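PDB 3BQY: putative TetR family transcriptional regulator from Streptomyces coelicolor A3, which probably binds regulatory DNA as a TetR-type transcriptional repressor, working as a two-subunit helical protein with a predicted helix-turn-helix motif. Local coordinates for residues S18-D21 and T22-M25; M32-Q35 and A36-Y40; H102-G105 and P106-R110; G157-E161 and A162-E166; E166-A170 and G171-H175. All blocks are in the same frame, centred on the assembly; numbering follows the deposited sequence. Where two conformers were deposited one is given.

Contact 1 of 5, residues S18-D21 and T22-M25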
loop_
_atom_site.group_PDB
_atom_site.type_symbol
_atom_site.label_atom_id
_atom_site.label_comp_id
_atom_site.label_asym_id
_atom_site.label_seq_id
_atom_site.Cartn_x
_atom_site.Cartn_y
_atom_site.Cartn_z
ATOM N N SER A 18 -0.292 9.675 -19.700
ATOM C CA SER A 18 1.130 9.737 -19.392
ATOM C C SER A 18 1.497 9.558 -17.910
ATOM O O SER A 18 2.659 9.751 -17.537
ATOM C CB SER A 18 1.746 10.999 -20.004
ATOM O OG SER A 18 0.943 12.112 -19.697
ATOM N N GLY A 19 0.528 9.170 -17.074
ATOM C CA GLY A 19 0.829 8.798 -15.697
ATOM C C GLY A 19 0.844 9.926 -14.687
ATOM O O GLY A 19 0.852 11.105 -15.048
ATOM N N LEU A 20 0.852 9.560 -13.411
ATOM C CA LEU A 20 0.781 10.529 -12.334
ATOM C C LEU A 20 1.960 11.505 -12.275
ATOM O O LEU A 20 1.773 12.684 -11.949
ATOM C CB LEU A 20 0.610 9.839 -10.972
ATOM C CG LEU A 20 0.499 10.718 -9.733
ATOM C CD1 LEU A 20 -0.668 11.707 -9.843
ATOM C CD2 LEU A 20 0.331 9.846 -8.492
ATOM N N ASP A 21 3.163 11.015 -12.517
ATOM C CA ASP A 21 4.341 11.871 -12.405
ATOM C C ASP A 21 4.340 13.069 -13.367
ATOM O O ASP A 21 4.946 14.098 -13.078
ATOM C CB ASP A 21 5.616 11.042 -12.558
ATOM C CG ASP A 21 5.817 10.069 -11.405
ATOM O OD1 ASP A 21 5.315 10.337 -10.292
ATOM O OD2 ASP A 21 6.494 9.045 -11.616
ATOM N N THR A 22 3.640 12.946 -14.496
ATOM C CA THR A 22 3.644 14.018 -15.511
ATOM C C THR A 22 2.422 14.920 -15.354
ATOM O O THR A 22 2.308 15.933 -16.040
ATOM C CB THR A 22 3.628 13.475 -16.962
ATOM O OG1 THR A 22 2.304 12.990 -17.259
ATOM C CG2 THR A 22 4.609 12.371 -17.122
ATOM N N LEU A 23 1.509 14.546 -14.469
ATOM C CA LEU A 23 0.302 15.342 -14.259
ATOM C C LEU A 23 0.634 16.593 -13.456
ATOM O O LEU A 23 0.912 16.516 -12.272
ATOM C CB LEU A 23 -0.784 14.519 -13.555
ATOM C CG LEU A 23 -2.097 15.239 -13.195
ATOM C CD1 LEU A 23 -2.835 15.667 -14.452
ATOM C CD2 LEU A 23 -2.959 14.318 -12.406
ATOM N N THR A 24 0.614 17.744 -14.108
ATOM C CA THR A 24 0.839 19.021 -13.425
ATOM C C THR A 24 -0.357 19.929 -13.693
ATOM O O THR A 24 -1.101 19.724 -14.655
ATOM C CB THR A 24 2.112 19.721 -13.949
ATOM O OG1 THR A 24 1.937 20.027 -15.334
ATOM C CG2 THR A 24 3.335 18.841 -13.773
HETATM N N MSE A 25 -0.528 20.958 -12.862
HETATM C CA MSE A 25 -1.558 21.958 -13.125
HETATM C C MSE A 25 -1.297 22.617 -14.487
HETATM O O MSE A 25 -2.234 22.863 -15.232
HETATM C CB MSE A 25 -1.609 23.013 -12.006
HETATM C CG MSE A 25 -1.948 22.408 -10.659
HETATM SE SE MSE A 25 -3.757 21.706 -10.593
HETATM C CE MSE A 25 -4.679 23.348 -10.055
HETATM O O HOH W 1 -0.443 12.747 -16.966
HETATM O O HOH W 2 1.438 14.510 -9.763
#

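Contact 2 of 5, residues M32-Q35 and A36-Y40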
loop_
_atom_site.group_PDB
_atom_site.type_symbol
_atom_site.label_atom_id
_atom_site.label_comp_id
_atom_site.label_asym_id
_atom_site.label_seq_id
_atom_site.Cartn_x
_atom_site.Cartn_y
_atom_site.Cartn_z
HETATM N N MSE A 32 -6.591 21.669 -21.417
HETATM C CA MSE A 32 -7.912 22.307 -21.510
HETATM C C MSE A 32 -7.885 23.670 -22.193
HETATM O O MSE A 32 -8.912 24.362 -22.241
HETATM C CB MSE A 32 -8.519 22.479 -20.124
HETATM C CG MSE A 32 -8.397 21.255 -19.249
HETATM SE SE MSE A 32 -9.265 21.552 -17.537
HETATM C CE MSE A 32 -11.117 21.346 -18.152
ATOM N N ASP A 33 -6.714 24.064 -22.697
ATOM C CA ASP A 33 -6.544 25.359 -23.354
ATOM C C ASP A 33 -7.061 26.504 -22.466
ATOM O O ASP A 33 -7.864 27.334 -22.897
ATOM C CB ASP A 33 -7.217 25.350 -24.742
ATOM C CG ASP A 33 -6.653 26.405 -25.688
ATOM O OD1 ASP A 33 -6.170 27.467 -25.233
ATOM O OD2 ASP A 33 -6.704 26.171 -26.911
ATOM N N VAL A 34 -6.613 26.515 -21.211
ATOM C CA VAL A 34 -6.836 27.648 -20.297
ATOM C C VAL A 34 -5.493 28.071 -19.690
ATOM O O VAL A 34 -4.467 27.465 -20.000
ATOM C CB VAL A 34 -7.885 27.331 -19.191
ATOM C CG1 VAL A 34 -9.279 27.183 -19.791
ATOM C CG2 VAL A 34 -7.496 26.074 -18.365
ATOM N N GLN A 35 -5.495 29.117 -18.860
ATOM C CA GLN A 35 -4.305 29.529 -18.111
ATOM C C GLN A 35 -4.300 28.767 -16.808
ATOM O O GLN A 35 -5.374 28.492 -16.274
ATOM C CB GLN A 35 -4.369 31.015 -17.793
ATOM C CG GLN A 35 -4.420 31.919 -19.007
ATOM C CD GLN A 35 -3.046 32.186 -19.597
ATOM O OE1 GLN A 35 -2.478 33.263 -19.399
ATOM N NE2 GLN A 35 -2.504 31.207 -20.326
ATOM N N ALA A 36 -3.123 28.434 -16.273
ATOM C CA ALA A 36 -3.079 27.653 -15.019
ATOM C C ALA A 36 -3.814 28.410 -13.923
ATOM O O ALA A 36 -4.475 27.796 -13.081
ATOM C CB ALA A 36 -1.651 27.325 -14.589
ATOM N N GLY A 37 -3.713 29.744 -13.971
ATOM C CA GLY A 37 -4.439 30.637 -13.067
ATOM C C GLY A 37 -5.898 30.253 -12.926
ATOM O O GLY A 37 -6.427 30.233 -11.821
ATOM N N ALA A 38 -6.535 29.924 -14.051
ATOM C CA ALA A 38 -7.936 29.524 -14.073
ATOM C C ALA A 38 -8.191 28.301 -13.202
ATOM O O ALA A 38 -9.148 28.286 -12.432
ATOM C CB ALA A 38 -8.396 29.261 -15.490
ATOM N N LEU A 39 -7.330 27.290 -13.320
ATOM C CA LEU A 39 -7.494 26.034 -12.586
ATOM C C LEU A 39 -7.399 26.222 -11.095
ATOM O O LEU A 39 -8.058 25.521 -10.329
ATOM C CB LEU A 39 -6.434 25.027 -13.000
ATOM C CG LEU A 39 -6.531 24.479 -14.402
ATOM C CD1 LEU A 39 -5.390 23.508 -14.544
ATOM C CD2 LEU A 39 -7.849 23.763 -14.546
ATOM N N TYR A 40 -6.536 27.151 -10.693
ATOM C CA TYR A 40 -6.315 27.447 -9.291
ATOM C C TYR A 40 -7.509 28.138 -8.624
ATOM O O TYR A 40 -7.578 28.202 -7.394
ATOM C CB TYR A 40 -5.035 28.277 -9.123
ATOM C CG TYR A 40 -3.786 27.439 -9.245
ATOM C CD1 TYR A 40 -3.469 26.482 -8.278
ATOM C CD2 TYR A 40 -2.934 27.590 -10.328
ATOM C CE1 TYR A 40 -2.306 25.715 -8.390
ATOM C CE2 TYR A 40 -1.780 26.825 -10.455
ATOM C CZ TYR A 40 -1.474 25.891 -9.488
ATOM O OH TYR A 40 -0.340 25.139 -9.625
#

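Contact 3 of 5, residues H102-G105 and P106-R110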
loop_
_atom_site.group_PDB
_atom_site.type_symbol
_atom_site.label_atom_id
_atom_site.label_comp_id
_atom_site.label_asym_id
_atom_site.label_seq_id
_atom_site.Cartn_x
_atom_site.Cartn_y
_atom_site.Cartn_z
ATOM N N HIS A 102 -6.045 13.677 0.509
ATOM C CA HIS A 102 -5.994 14.524 1.722
ATOM C C HIS A 102 -7.333 14.940 2.331
ATOM O O HIS A 102 -7.398 15.835 3.187
ATOM C CB HIS A 102 -5.085 15.743 1.513
ATOM C CG HIS A 102 -3.634 15.430 1.700
ATOM N ND1 HIS A 102 -2.859 14.870 0.704
ATOM C CD2 HIS A 102 -2.822 15.565 2.777
ATOM C CE1 HIS A 102 -1.628 14.695 1.151
ATOM N NE2 HIS A 102 -1.578 15.108 2.407
ATOM N N ALA A 103 -8.394 14.292 1.877
ATOM C CA ALA A 103 -9.707 14.399 2.478
ATOM C C ALA A 103 -10.344 13.031 2.312
ATOM O O ALA A 103 -9.880 12.202 1.510
ATOM C CB ALA A 103 -10.566 15.483 1.797
ATOM N N THR A 104 -11.386 12.785 3.099
ATOM C CA THR A 104 -12.174 11.588 2.956
ATOM C C THR A 104 -13.556 12.046 2.505
ATOM O O THR A 104 -14.345 12.575 3.319
ATOM C CB THR A 104 -12.285 10.830 4.293
ATOM O OG1 THR A 104 -10.977 10.645 4.864
ATOM C CG2 THR A 104 -12.920 9.481 4.056
ATOM N N GLY A 105 -13.848 11.871 1.221
ATOM C CA GLY A 105 -15.142 12.312 0.693
ATOM C C GLY A 105 -16.256 11.303 0.917
ATOM O O GLY A 105 -16.017 10.181 1.420
ATOM N N PRO A 106 -17.475 11.683 0.522
ATOM C CA PRO A 106 -18.696 10.885 0.646
ATOM C C PRO A 106 -18.600 9.494 0.017
ATOM O O PRO A 106 -19.110 8.545 0.597
ATOM C CB PRO A 106 -19.752 11.715 -0.099
ATOM C CG PRO A 106 -19.230 13.090 -0.116
ATOM C CD PRO A 106 -17.730 13.013 -0.069
ATOM N N ASN A 107 -17.967 9.371 -1.159
ATOM C CA ASN A 107 -17.833 8.072 -1.816
ATOM C C ASN A 107 -17.003 7.107 -0.988
ATOM O O ASN A 107 -17.333 5.917 -0.889
ATOM C CB ASN A 107 -17.265 8.190 -3.241
ATOM C CG ASN A 107 -18.244 8.825 -4.203
ATOM O OD1 ASN A 107 -19.452 8.841 -3.950
ATOM N ND2 ASN A 107 -17.734 9.394 -5.285
ATOM N N THR A 108 -15.922 7.610 -0.398
ATOM C CA THR A 108 -15.047 6.787 0.431
ATOM C C THR A 108 -15.740 6.508 1.747
ATOM O O THR A 108 -15.701 5.391 2.233
ATOM C CB THR A 108 -13.670 7.480 0.692
ATOM O OG1 THR A 108 -12.996 7.601 -0.559
ATOM C CG2 THR A 108 -12.799 6.635 1.595
ATOM N N LEU A 109 -16.361 7.523 2.330
ATOM C CA LEU A 109 -17.123 7.315 3.572
ATOM C C LEU A 109 -18.229 6.255 3.384
ATOM O O LEU A 109 -18.433 5.413 4.263
ATOM C CB LEU A 109 -17.718 8.622 4.073
ATOM C CG LEU A 109 -16.736 9.712 4.545
ATOM C CD1 LEU A 109 -17.488 11.000 4.830
ATOM C CD2 LEU A 109 -15.996 9.271 5.794
ATOM N N ARG A 110 -18.958 6.304 2.274
ATOM C CA ARG A 110 -20.014 5.314 2.026
ATOM C C ARG A 110 -19.428 3.909 1.927
ATOM O O ARG A 110 -20.017 2.943 2.440
ATOM C CB ARG A 110 -20.831 5.630 0.765
ATOM C CG ARG A 110 -22.253 6.054 1.055
ATOM C CD ARG A 110 -23.062 6.442 -0.212
ATOM N NE ARG A 110 -22.281 7.153 -1.236
ATOM C CZ ARG A 110 -22.174 8.479 -1.338
ATOM N NH1 ARG A 110 -22.829 9.310 -0.514
ATOM N NH2 ARG A 110 -21.455 8.986 -2.310
HETATM O O HOH W 3 -12.578 10.172 -0.928
#

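Contact 4 of 5, residues G157-E161 and A162-E166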
loop_
_atom_site.group_PDB
_atom_site.type_symbol
_atom_site.label_atom_id
_atom_site.label_comp_id
_atom_site.label_asym_id
_atom_site.label_seq_id
_atom_site.Cartn_x
_atom_site.Cartn_y
_atom_site.Cartn_z
ATOM N N GLY A 157 8.383 -1.786 -7.946
ATOM C CA GLY A 157 7.861 -2.460 -6.765
ATOM C C GLY A 157 8.910 -3.447 -6.295
ATOM O O GLY A 157 9.642 -4.000 -7.119
ATOM N N PRO A 158 8.999 -3.673 -4.967
ATOM C CA PRO A 158 10.084 -4.523 -4.442
ATOM C C PRO A 158 9.998 -5.997 -4.850
ATOM O O PRO A 158 11.029 -6.685 -4.845
ATOM C CB PRO A 158 9.936 -4.390 -2.923
ATOM C CG PRO A 158 8.469 -4.040 -2.720
ATOM C CD PRO A 158 8.123 -3.158 -3.889
ATOM N N LEU A 159 8.794 -6.480 -5.177
ATOM C CA LEU A 159 8.598 -7.907 -5.485
ATOM C C LEU A 159 8.046 -8.083 -6.900
ATOM O O LEU A 159 7.255 -8.996 -7.167
ATOM C CB LEU A 159 7.692 -8.577 -4.437
ATOM C CG LEU A 159 8.160 -8.505 -2.979
ATOM C CD1 LEU A 159 7.123 -9.110 -2.044
ATOM C CD2 LEU A 159 9.501 -9.207 -2.829
ATOM N N ASP A 160 8.476 -7.195 -7.796
ATOM C CA ASP A 160 8.059 -7.237 -9.186
ATOM C C ASP A 160 8.421 -8.617 -9.747
ATOM O O ASP A 160 9.578 -9.058 -9.667
ATOM C CB ASP A 160 8.742 -6.113 -9.968
ATOM C CG ASP A 160 8.274 -6.019 -11.425
ATOM O OD1 ASP A 160 8.127 -7.054 -12.103
ATOM O OD2 ASP A 160 8.092 -4.893 -11.911
ATOM N N GLU A 161 7.391 -9.293 -10.256
ATOM C CA GLU A 161 7.498 -10.579 -10.957
ATOM C C GLU A 161 8.756 -10.761 -11.817
ATOM O O GLU A 161 9.567 -11.650 -11.538
ATOM C CB GLU A 161 6.237 -10.835 -11.800
ATOM C CG GLU A 161 5.326 -9.617 -11.990
ATOM C CD GLU A 161 5.127 -9.251 -13.448
ATOM O OE1 GLU A 161 5.872 -9.776 -14.317
ATOM O OE2 GLU A 161 4.234 -8.418 -13.723
ATOM N N ALA A 162 8.932 -9.925 -12.836
ATOM C CA ALA A 162 10.073 -10.065 -13.761
ATOM C C ALA A 162 11.424 -9.877 -13.051
ATOM O O ALA A 162 12.373 -10.635 -13.273
ATOM C CB ALA A 162 9.938 -9.107 -14.916
ATOM N N THR A 163 11.484 -8.864 -12.192
ATOM C CA THR A 163 12.685 -8.530 -11.428
ATOM C C THR A 163 13.169 -9.726 -10.568
ATOM O O THR A 163 14.359 -10.079 -10.596
ATOM C CB THR A 163 12.442 -7.254 -10.579
ATOM O OG1 THR A 163 11.856 -6.244 -11.413
ATOM C CG2 THR A 163 13.751 -6.710 -9.999
ATOM N N LEU A 164 12.234 -10.343 -9.836
ATOM C CA LEU A 164 12.485 -11.583 -9.089
ATOM C C LEU A 164 13.188 -12.668 -9.905
ATOM O O LEU A 164 14.259 -13.139 -9.518
ATOM C CB LEU A 164 11.195 -12.116 -8.461
ATOM C CG LEU A 164 11.261 -11.785 -6.979
ATOM C CD1 LEU A 164 9.909 -11.830 -6.265
ATOM C CD2 LEU A 164 12.225 -12.759 -6.347
ATOM N N ARG A 165 12.608 -13.022 -11.052
ATOM C CA ARG A 165 13.179 -14.044 -11.943
ATOM C C ARG A 165 14.687 -13.935 -12.183
ATOM O O ARG A 165 15.403 -14.930 -12.089
ATOM C CB ARG A 165 12.447 -14.077 -13.293
ATOM C CG ARG A 165 13.258 -14.746 -14.423
ATOM C CD ARG A 165 12.385 -15.431 -15.475
ATOM N NE ARG A 165 11.462 -16.393 -14.868
ATOM C CZ ARG A 165 10.140 -16.247 -14.827
ATOM N NH1 ARG A 165 9.553 -15.183 -15.378
ATOM N NH2 ARG A 165 9.401 -17.180 -14.237
ATOM N N GLU A 166 15.169 -12.739 -12.490
ATOM C CA GLU A 166 16.573 -12.573 -12.916
ATOM C C GLU A 166 17.534 -12.583 -11.742
ATOM O O GLU A 166 18.659 -13.048 -11.860
ATOM C CB GLU A 166 16.748 -11.272 -13.702
ATOM C CG GLU A 166 15.479 -10.814 -14.381
ATOM C CD GLU A 166 15.492 -9.337 -14.681
ATOM O OE1 GLU A 166 15.007 -8.545 -13.830
ATOM O OE2 GLU A 166 16.006 -8.976 -15.762
#

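Contact 5 of 5, residues E166-A170 and G171-H175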
loop_
_atom_site.group_PDB
_atom_site.type_symbol
_atom_site.label_atom_id
_atom_site.label_comp_id
_atom_site.label_asym_id
_atom_site.label_seq_id
_atom_site.Cartn_x
_atom_site.Cartn_y
_atom_site.Cartn_z
ATOM N N GLU A 166 15.169 -12.739 -12.490
ATOM C CA GLU A 166 16.573 -12.573 -12.916
ATOM C C GLU A 166 17.534 -12.583 -11.742
ATOM O O GLU A 166 18.659 -13.048 -11.860
ATOM C CB GLU A 166 16.748 -11.272 -13.702
ATOM C CG GLU A 166 15.479 -10.814 -14.381
ATOM C CD GLU A 166 15.492 -9.337 -14.681
ATOM O OE1 GLU A 166 15.007 -8.545 -13.830
ATOM O OE2 GLU A 166 16.006 -8.976 -15.762
ATOM N N ALA A 167 17.086 -12.065 -10.597
ATOM C CA ALA A 167 17.943 -12.030 -9.406
ATOM C C ALA A 167 18.085 -13.417 -8.754
ATOM O O ALA A 167 19.052 -13.695 -8.058
ATOM C CB ALA A 167 17.416 -11.025 -8.427
ATOM N N VAL A 168 17.122 -14.290 -9.024
ATOM C CA VAL A 168 17.017 -15.565 -8.330
ATOM C C VAL A 168 17.829 -16.691 -8.990
ATOM O O VAL A 168 17.986 -16.744 -10.208
ATOM C CB VAL A 168 15.522 -15.924 -8.114
ATOM C CG1 VAL A 168 15.305 -17.372 -7.842
ATOM C CG2 VAL A 168 14.961 -15.095 -6.975
ATOM N N ALA A 169 18.396 -17.532 -8.138
ATOM C CA ALA A 169 18.912 -18.852 -8.474
ATOM C C ALA A 169 18.479 -19.788 -7.327
ATOM O O ALA A 169 18.234 -19.320 -6.196
ATOM C CB ALA A 169 20.451 -18.825 -8.591
ATOM N N ALA A 170 18.386 -21.097 -7.624
ATOM C CA ALA A 170 18.071 -22.110 -6.593
ATOM C C ALA A 170 19.237 -22.179 -5.611
ATOM O O ALA A 170 19.056 -22.509 -4.441
ATOM C CB ALA A 170 17.795 -23.474 -7.229
ATOM N N GLY A 171 20.435 -21.831 -6.098
ATOM C CA GLY A 171 21.650 -21.854 -5.279
ATOM C C GLY A 171 21.745 -20.723 -4.253
ATOM O O GLY A 171 22.580 -20.812 -3.316
ATOM N N THR A 172 20.967 -19.643 -4.440
ATOM C CA THR A 172 21.054 -18.499 -3.521
ATOM C C THR A 172 19.747 -18.125 -2.849
ATOM O O THR A 172 19.775 -17.760 -1.680
ATOM C CB THR A 172 21.628 -17.230 -4.151
ATOM O OG1 THR A 172 20.976 -17.011 -5.408
ATOM C CG2 THR A 172 23.118 -17.400 -4.368
ATOM N N TYR A 173 18.628 -18.195 -3.579
ATOM C CA TYR A 173 17.280 -17.969 -2.997
ATOM C C TYR A 173 16.382 -19.142 -3.365
ATOM O O TYR A 173 15.514 -19.021 -4.238
ATOM C CB TYR A 173 16.653 -16.623 -3.461
ATOM C CG TYR A 173 17.580 -15.461 -3.168
ATOM C CD1 TYR A 173 17.679 -14.941 -1.877
ATOM C CD2 TYR A 173 18.398 -14.930 -4.169
ATOM C CE1 TYR A 173 18.563 -13.886 -1.574
ATOM C CE2 TYR A 173 19.307 -13.854 -3.889
ATOM C CZ TYR A 173 19.365 -13.342 -2.581
ATOM O OH TYR A 173 20.234 -12.312 -2.251
ATOM N N PRO A 174 16.609 -20.290 -2.717
ATOM C CA PRO A 174 15.961 -21.536 -3.156
ATOM C C PRO A 174 14.451 -21.541 -3.029
ATOM O O PRO A 174 13.792 -22.171 -3.840
ATOM C CB PRO A 174 16.592 -22.619 -2.240
ATOM C CG PRO A 174 17.146 -21.869 -1.045
ATOM C CD PRO A 174 17.501 -20.492 -1.546
ATOM N N HIS A 175 13.894 -20.858 -2.029
ATOM C CA HIS A 175 12.451 -20.843 -1.887
ATOM C C HIS A 175 11.806 -19.979 -2.944
ATOM O O HIS A 175 10.752 -20.335 -3.477
ATOM C CB HIS A 175 12.089 -20.377 -0.480
ATOM C CG HIS A 175 12.586 -21.316 0.563
ATOM N ND1 HIS A 175 12.116 -22.608 0.657
ATOM C CD2 HIS A 175 13.573 -21.199 1.482
ATOM C CE1 HIS A 175 12.737 -23.228 1.640
ATOM N NE2 HIS A 175 13.633 -22.399 2.150
#

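Contact 1 of 5, residues S18-D21 and T22-M25
Thr22 folds back over Ser18 and Gly19 where the chain turns after helix 4-18. Its CB lies 3.9 Å from Ser18 O, and CG2 comes closer, 3.3 Å from that same oxygen. OG1, the polar tip, sits between the backbone N and the carbonyl carbon (chi1 75°); there it lies 2.9 Å from Ser18 OG. A water joins this tip to the backbone: it donates to Gly19 O and hydrogen-bonds Thr22 OG1, each at 2.8 Å. Gly19 itself has positive phi, a backbone shape that would press a CB against the preceding carbonyl. The main chain then makes a type I turn, closed by Leu23 N to Leu20 O (3.1 Å), with the N-H above the carbonyl plane. A second water donates to Leu20 O and Leu23 O. On the apolar side, Leu20 CD1 meets Leu23 CD2 at 4.3 Å. Asp21 points its carboxylate elsewhere, to a salt bridge with Arg96. The two leucines fasten the loop among three helices: Leu20 and Leu23 both pack on helices 4-18 and 46-57, and Leu20 also reaches helix 94-99.

Contact 2 of 5, residues M32-Q35 and A36-Y40
Gln35 O receives the amide of Ala38 at 2.9 Å, in a bent bond (N-H...O 134°) whose donor stands above the carbonyl plane, where the extended 34-35 link passes into the first turn of helix 36-42. Within that turn Tyr40 N reaches Ala36 O at 3.2 Å. Just upstream, Asp33, with positive phi, ends helix 25-32 in a Schellman motif; Met32 before it and Val34 after it both point CB toward helix 36-42.

Three apolar contacts fill the angle. Val34 sets its CB 4.2 Å from the CB of Ala38, while its CG2 branch leans on Leu39 CG at 4.4 Å. Ala38 CB also rests against Gln35 O, 3.2 Å away. Deeper in, the selenomethionine Met32 crosses obliquely to Leu39, its SE 4.0 Å from CD2. The bend at chi3 (76°) turns CE off this line, and the selenium rather than the terminal methyl does the touching. Gln35 takes its amide away from the helix.

Leu39 is buried: Met25, Leu28 and Ala29 of helix 25-32 lie round it, and Thr7 of helix 4-18 meets both Leu39 and Met32. Val34 and Gln35 remain at the surface. Two short helices joined by a tight turn and held by apolar side chains in the angle between them are the hallmark of the predicted helix-turn-helix motif; by analogy with TetR relatives, helix 36-42 would be the recognition helix that enters the DNA major groove.

Contact 3 of 5, residues H102-G105 and P106-R110
Pro106 opens helix 106-121 straight after Gly105, whose carbonyl receives Leu109 N one turn on. Asn107 gives its backbone N-H to Glu55 of helix 46-57. Thr108 turns back: its CG2 meets Thr104 CG2 at 3.8 Å, the two side chains crossing at about a right angle, while OG1 hydrogen-bonds a water (2.6 Å) that accepts from Gly105 N at 3.0 Å. Leu109 meets the preceding segment with both backbone and side chain. Its amide donates to Gly105 O at 2.8 Å, almost straight (170°) and nearly along the C=O axis. CG lies beside the backbone N (chi1 -66°), which brings it within 3.2 Å of the same oxygen and sets CD2 3.5 Å from Thr104 CG2. Replacing Leu109 by an alanine would probably leave the Thr104 methyl without its branched partner and open a gap facing Tyr173 of the second subunit. Arg110 N continues the helix to Pro106 O (2.8 Å). Thr104 OG1 bonds Pro158 O of the second subunit, so the helix start borders the dimer interface. The arrangement is a helix N-terminus with glycine as N-cap and proline in the first turn, a place where the ring costs no hydrogen bond.

Contact 4 of 5, residues G157-E161 and A162-E166
Asp160 holds the start of helix 161-167 through both its backbone and its side chain. Its carbonyl O takes Leu164 N at 3.0 Å in a nearly linear bond (177°), the first full helical step. Asp160 is the N-cap residue, and its carboxylate makes the capping bond: with CG anti to the backbone N (chi1 -176°), OD1 accepts weakly from Ala162 N at 3.1 Å, and OD2 accepts from Gly156 N in the loop behind. One residue on, Arg165 N makes a weak bond to Glu161 O (3.4 Å). Thr163 crosses Asp160 at about a right angle, laying OG1 3.4 Å from the aspartate CB. Beyond the polar groups, CB of the buried Leu159 meets Leu164 CD1 at 4.3 Å. The other subunit closes over this side: its Tyr134 OH bonds Leu159 O, and its Leu109 packs on Leu164. With an alanine in place of Asp160, the amides of Ala162 and Gly156 would probably both be left without their side-chain acceptor, and the loop would be less firmly tied to the helix. The chemistry is that of a buried carboxylate facing backbone N-H groups, where the amides and the helix N-terminus would be expected to favour its charged form.

Contact 5 of 5, residues E166-A170 and G171-H175
Ala169 O draws in both Thr172 N and Tyr173 N, closing a tight turn that links helix 161-167 to helix 174-183. The inner loop is a type I turn with Ala170 and Gly171 at its corners. Its Thr172 N bond is 3.3 Å long and comes from well above the carbonyl plane; the Tyr173 N bond is shorter, 2.9 Å, and approaches almost end-on to the carbonyl (C=O...N 161°). One oxygen thus ties two successive amides and fixes the course of the chain into the next helix.

Ala170, the residue most enclosed by the other half of the turn, contributes mainly backbone. Its CB points outward, whereas its carbonyl faces Pro174. The proline ring packs by its CB, 3.3 Å from Ala170 O, with CG and CD farther off at 3.9 Å. Gly171 fills the outer corner, where a CB would also fit.

Tyr173, at the N-cap of helix 174-183, reaches back toward the earlier helix. Its CB sits 4.2 Å from Val168 CG2, and CG is anti to the carbonyl carbon (chi1 -55°), from where the ring edge comes to Ala167. Val168 also packs on Leu176 and Ala177 of helix 174-183. The second subunit lies along this edge, where its Asp113 meets Pro174. Near the bend, Ala169 CB touches Thr172 OG1 at 3.7 Å. At the far end, Ala167 O lies at the edge of the Tyr173 ring, near its plane and 4.1 Å from CD2.

How the contacts relate
The five contacts follow one another along the chain, each at a turn or helix start. Contacts 1 and 2 lie 15 Å apart between centres and flank helix 25-32 in the tetR-family region; they touch where Met25 packs on Leu39 and Tyr40. Contacts 3, 4 and 5 belong to the C-terminal region. Contacts 4 and 5 share Glu166 and helix 161-167, with centres 12 Å apart, whereas contact 3 is about 34 Å from contact 4 between centres within one chain. The dimer brings them together: 102-110 of one subunit packs against 157-175 of the other. Contact 2 lies about 26 Å from contact 3 and 52 Å from contact 5 (centres, same chain), so the predicted DNA-binding motif is nearer the contact 3 side.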